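Local atomic coordinates of 5-carboxymethyl-2-hydroxymuconate semialdehyde dehydrogenase (Thermus thermophilus, PDB entry 2D4E), a protein that probably catalyses the NAD-dependent oxidation of 5-carboxymethyl-2-hydroxymuconate semialdehyde to the corresponding carboxylic acid, as a member of the aldehyde dehydrogenase family. Residues C[104-109]-C[205-210]. Sequence-based numbering, arbitrary orientation.
Sequences DELAVM and ATKLAE
Lys-207 reaches across to Glu-105 in a short salt bridge: NZ donates a hydrogen bond to OE1 at 2.5 Å, meeting that oxygen nearly along its C-O axis. The two side chains cross at about a right angle. The other carboxylate oxygen, OE2, is hydrogen-bonded to His-102 ND1, so both oxygens have partners, which is likely to limit rotation of the group. On its own helix Lys-207 NZ has a second, long ion pair with Glu-210 OE2 at 3.7 Å, so the ammonium lies between two carboxylates and would partly offset their mutual repulsion. Segments 104-109 and 205-210 run nearly antiparallel (165°), their axes approaching to 10.6 Å. Helix 203-214 follows strand 193-196 of the parallel, Rossmann-type sheet of the aldehyde dehydrogenase NAD-binding domain, and helix 103-114 packs alongside it. With CG anti to the backbone N, the lysine chain heads out toward segment 104-109, and a bend at chi2 (62°) turns its end to Glu-105. Its methylenes lie against Leu-106, whose CD2 touches Lys-207 CG at 3.5 Å, and Met-109, whose SD lies 3.5 Å from Lys-207 CB. The Met-109 methyl CE is about equally near Lys-207 CB, CG and CD. Were Lys-207 cut back to an alanine, Glu-105 and Glu-210 would probably lose their shared cation, and a gap would be likely to open beside Leu-106 and Met-109. Leu-106 also packs on Val-125 of helix 118-136, and Met-109 on Leu-22 of helix 12-24.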
loop_
_atom_site.group_PDB
_atom_site.type_symbol
_atom_site.label_atom_id
_atom_site.label_comp_id
_atom_site.label_asym_id
_atom_site.label_seq_id
_atom_site.Cartn_x
_atom_site.Cartn_y
_atom_site.Cartn_z
ATOM N N ASP C 104 -14.116 -17.315 32.372
ATOM C CA ASP C 104 -13.864 -17.498 33.799
ATOM C C ASP C 104 -12.925 -18.673 34.071
ATOM O O ASP C 104 -11.974 -18.548 34.848
ATOM C CB ASP C 104 -15.181 -17.703 34.561
ATOM C CG ASP C 104 -16.082 -16.471 34.530
ATOM O OD1 ASP C 104 -15.626 -15.386 34.104
ATOM O OD2 ASP C 104 -17.253 -16.588 34.949
ATOM N N GLU C 105 -13.194 -19.811 33.434
ATOM C CA GLU C 105 -12.370 -21.003 33.609
ATOM C C GLU C 105 -10.926 -20.737 33.172
ATOM O O GLU C 105 -9.981 -21.084 33.888
ATOM C CB GLU C 105 -12.934 -22.164 32.785
ATOM C CG GLU C 105 -14.365 -22.555 33.112
ATOM C CD GLU C 105 -15.059 -23.236 31.933
ATOM O OE1 GLU C 105 -14.466 -24.156 31.331
ATOM O OE2 GLU C 105 -16.199 -22.851 31.607
ATOM N N LEU C 106 -10.766 -20.138 31.989
ATOM C CA LEU C 106 -9.443 -19.826 31.441
ATOM C C LEU C 106 -8.650 -18.894 32.362
ATOM O O LEU C 106 -7.460 -19.107 32.613
ATOM C CB LEU C 106 -9.586 -19.196 30.042
ATOM C CG LEU C 106 -9.981 -20.155 28.899
ATOM C CD1 LEU C 106 -10.464 -19.379 27.681
ATOM C CD2 LEU C 106 -8.783 -21.031 28.536
ATOM N N ALA C 107 -9.314 -17.865 32.870
ATOM C CA ALA C 107 -8.665 -16.916 33.758
ATOM C C ALA C 107 -8.182 -17.610 35.022
ATOM O O ALA C 107 -7.026 -17.474 35.414
ATOM C CB ALA C 107 -9.628 -15.795 34.114
ATOM N N VAL C 108 -9.069 -18.360 35.664
ATOM C CA VAL C 108 -8.705 -19.058 36.889
ATOM C C VAL C 108 -7.581 -20.056 36.651
ATOM O O VAL C 108 -6.617 -20.125 37.417
ATOM C CB VAL C 108 -9.918 -19.803 37.492
ATOM C CG1 VAL C 108 -9.473 -20.636 38.684
ATOM C CG2 VAL C 108 -10.986 -18.799 37.921
ATOM N N MET C 109 -7.706 -20.828 35.582
ATOM C CA MET C 109 -6.705 -21.827 35.256
ATOM C C MET C 109 -5.313 -21.213 35.109
ATOM O O MET C 109 -4.357 -21.643 35.761
ATOM C CB MET C 109 -7.096 -22.539 33.962
ATOM C CG MET C 109 -6.213 -23.710 33.613
ATOM S SD MET C 109 -6.848 -24.577 32.172
ATOM C CE MET C 109 -8.380 -25.218 32.826
ATOM N N ALA C 205 -3.198 -24.371 27.779
ATOM C CA ALA C 205 -3.103 -24.833 26.397
ATOM C C ALA C 205 -4.020 -26.033 26.141
ATOM O O ALA C 205 -4.688 -26.102 25.111
ATOM C CB ALA C 205 -1.652 -25.187 26.060
ATOM N N THR C 206 -4.048 -26.984 27.066
ATOM C CA THR C 206 -4.918 -28.143 26.901
ATOM C C THR C 206 -6.369 -27.667 26.894
ATOM O O THR C 206 -7.204 -28.198 26.158
ATOM C CB THR C 206 -4.705 -29.168 28.035
ATOM O OG1 THR C 206 -3.537 -29.954 27.751
ATOM C CG2 THR C 206 -5.918 -30.080 28.175
ATOM N N LYS C 207 -6.661 -26.651 27.702
ATOM C CA LYS C 207 -8.006 -26.090 27.768
ATOM C C LYS C 207 -8.358 -25.434 26.428
ATOM O O LYS C 207 -9.477 -25.575 25.919
ATOM C CB LYS C 207 -8.090 -25.056 28.896
ATOM C CG LYS C 207 -9.467 -24.430 29.066
ATOM C CD LYS C 207 -10.528 -25.468 29.432
ATOM C CE LYS C 207 -11.876 -24.800 29.655
ATOM N NZ LYS C 207 -12.904 -25.748 30.164
ATOM N N LEU C 208 -7.389 -24.718 25.864
ATOM C CA LEU C 208 -7.567 -24.049 24.589
ATOM C C LEU C 208 -7.883 -25.091 23.521
ATOM O O LEU C 208 -8.750 -24.878 22.672
ATOM C CB LEU C 208 -6.297 -23.276 24.215
ATOM C CG LEU C 208 -6.292 -22.586 22.845
ATOM C CD1 LEU C 208 -7.454 -21.598 22.761
ATOM C CD2 LEU C 208 -4.946 -21.874 22.631
ATOM N N ALA C 209 -7.179 -26.217 23.560
ATOM C CA ALA C 209 -7.433 -27.278 22.591
ATOM C C ALA C 209 -8.881 -27.756 22.735
ATOM O O ALA C 209 -9.550 -28.031 21.739
ATOM C CB ALA C 209 -6.479 -28.439 22.806
ATOM N N GLU C 210 -9.365 -27.844 23.971
ATOM C CA GLU C 210 -10.740 -28.285 24.199
ATOM C C GLU C 210 -11.685 -27.342 23.473
ATOM O O GLU C 210 -12.612 -27.775 22.790
ATOM C CB GLU C 210 -11.075 -28.292 25.693
ATOM C CG GLU C 210 -10.279 -29.300 26.504
ATOM C CD GLU C 210 -10.749 -29.395 27.945
ATOM O OE1 GLU C 210 -10.082 -30.087 28.743
ATOM O OE2 GLU C 210 -11.788 -28.786 28.279
#